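Transposable element Tc3 transposase (Caenorhabditis elegans, PDB 1U78) binds the terminal inverted repeats of the Tc3 transposon through the bipartite domain modelled here and makes the double-strand breaks that excise the element for reinsertion. Local coordinates at residues 67-72 with 98-103. The protein carries 1 engineered substitution. Numbering follows the deposited sequence.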
# COMPACT_ATOMS: atom_id res chain seq x y z
N ARG C 67 7.20 7.20 -21.42
CA ARG C 67 8.31 7.73 -22.23
C ARG C 67 7.85 8.58 -23.42
O ARG C 67 8.46 9.60 -23.72
CB ARG C 67 9.23 6.58 -22.69
CG ARG C 67 10.66 6.99 -23.05
CD ARG C 67 11.73 5.85 -23.09
NE ARG C 67 11.20 4.48 -23.19
CZ ARG C 67 10.73 3.90 -24.31
NH1 ARG C 67 10.69 4.58 -25.46
NH2 ARG C 67 10.30 2.65 -24.29
N ASN C 68 6.78 8.17 -24.09
CA ASN C 68 6.22 8.97 -25.18
C ASN C 68 5.59 10.25 -24.66
O ASN C 68 5.78 11.32 -25.25
CB ASN C 68 5.18 8.18 -25.98
CG ASN C 68 5.74 6.93 -26.61
OD1 ASN C 68 6.84 6.92 -27.16
ND2 ASN C 68 4.98 5.85 -26.52
N VAL C 69 4.86 10.15 -23.56
CA VAL C 69 4.23 11.31 -22.94
C VAL C 69 5.29 12.35 -22.66
O VAL C 69 5.14 13.51 -23.04
CB VAL C 69 3.46 10.94 -21.66
CG1 VAL C 69 3.27 12.15 -20.76
CG2 VAL C 69 2.13 10.36 -22.01
N ILE C 70 6.39 11.93 -22.03
CA ILE C 70 7.47 12.86 -21.71
C ILE C 70 8.07 13.47 -22.98
O ILE C 70 8.25 14.68 -23.05
CB ILE C 70 8.54 12.21 -20.80
CG1 ILE C 70 7.93 11.81 -19.46
CG2 ILE C 70 9.71 13.17 -20.56
CD1 ILE C 70 8.30 10.41 -18.99
N ARG C 71 8.35 12.64 -23.99
CA ARG C 71 8.94 13.13 -25.24
C ARG C 71 8.07 14.22 -25.87
O ARG C 71 8.59 15.22 -26.37
CB ARG C 71 9.22 12.00 -26.24
CG ARG C 71 10.15 12.42 -27.42
CD ARG C 71 10.99 11.30 -28.07
NE ARG C 71 11.26 10.19 -27.17
CZ ARG C 71 10.70 8.98 -27.25
NH1 ARG C 71 9.83 8.70 -28.22
NH2 ARG C 71 11.02 8.05 -26.36
N ALA C 72 6.76 14.02 -25.84
CA ALA C 72 5.82 14.98 -26.41
C ALA C 72 5.80 16.31 -25.66
O ALA C 72 5.68 17.37 -26.27
CB ALA C 72 4.42 14.38 -26.48
N ASN C 98 0.36 14.12 -14.13
CA ASN C 98 1.10 13.51 -13.04
C ASN C 98 2.44 12.96 -13.52
O ASN C 98 3.47 13.18 -12.88
CB ASN C 98 0.26 12.41 -12.39
CG ASN C 98 -0.62 12.94 -11.26
OD1 ASN C 98 -0.61 14.13 -10.93
ND2 ASN C 98 -1.39 12.04 -10.65
N VAL C 99 2.41 12.29 -14.67
CA VAL C 99 3.62 11.78 -15.30
C VAL C 99 4.55 12.93 -15.67
O VAL C 99 5.73 12.91 -15.30
CB VAL C 99 3.27 10.97 -16.55
CG1 VAL C 99 4.52 10.67 -17.38
CG2 VAL C 99 2.57 9.68 -16.15
N ILE C 100 4.03 13.93 -16.36
CA ILE C 100 4.83 15.08 -16.75
C ILE C 100 5.50 15.74 -15.55
O ILE C 100 6.68 16.12 -15.62
CB ILE C 100 4.00 16.10 -17.57
CG1 ILE C 100 3.56 15.48 -18.90
CG2 ILE C 100 4.80 17.40 -17.80
CD1 ILE C 100 2.44 16.22 -19.59
N LYS C 101 4.75 15.87 -14.45
CA LYS C 101 5.24 16.49 -13.21
C LYS C 101 6.30 15.63 -12.50
O LYS C 101 7.22 16.16 -11.88
CB LYS C 101 4.07 16.81 -12.26
CG LYS C 101 4.46 17.57 -10.99
CD LYS C 101 3.28 18.34 -10.40
CE LYS C 101 3.15 18.10 -8.91
NZ LYS C 101 4.06 18.98 -8.13
N ARG C 102 6.15 14.31 -12.60
CA ARG C 102 7.10 13.36 -12.01
C ARG C 102 8.48 13.39 -12.68
O ARG C 102 9.45 12.93 -12.10
CB ARG C 102 6.54 11.93 -12.08
CG ARG C 102 5.55 11.56 -10.99
CD ARG C 102 5.05 10.13 -11.11
NE ARG C 102 3.66 9.95 -10.70
CZ ARG C 102 2.76 9.20 -11.34
NH1 ARG C 102 3.08 8.54 -12.46
NH2 ARG C 102 1.53 9.11 -10.85
N SER C 103 8.55 13.93 -13.90
CA SER C 103 9.80 14.07 -14.65
C SER C 103 10.57 15.36 -14.36
O SER C 103 11.46 15.75 -15.13
CB SER C 103 9.52 13.97 -16.15
OG SER C 103 8.55 12.97 -16.41
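Val69 reaches from helix 63-75 toward helix 93-102 with a single methyl, CG1, which touches two side chains at once. It meets Val99, CG1 to CG1 at 3.9 Å, and Val69 CG1 also lies 3.8 Å from CG1 of Ile100, whose side chain runs at about a right angle to that of the valine. In Val69 the methyl that does this work is the one turned away from the backbone N (chi1 158°), which carries it off the helix toward its partners. This is the close-packed part of the contact, wholly apolar, with both valines buried.

One residue along, the packing thins toward solvent. Ile70 leaves its helix obliquely, and its longer branch swings back, placing CD1 4.1 Å from Val99 CG1. Beyond it stands the exposed Ser103; its OG is near Ile70 CG1 but spends its hydrogen bond at home, donating to Val99 O at 3.0 Å. That bond meets the carbonyl with a C=O...OG angle of 141°, the donor tilted from the carbonyl plane. An alanine in place of Ile70 would remove the branch lying against Val99 and Ser103, and would probably open a gap on the outer side of Val99.

The two segment axes pass 9.5 Å apart at 73°, and the backbones come closest at Ile70 and Ile100, CA to CA 6.0 Å. Helix 93-102 also faces the bound transposon DNA: Asn98 packs on a thymine base, and Arg102 forms a salt bridge with a DNA phosphate. Ile83 of helix 80-86 packs on both Val69 and Ile100, joining helices 63-75 and 93-102, the first and last of the second helix-turn-helix unit, in a three-helix core.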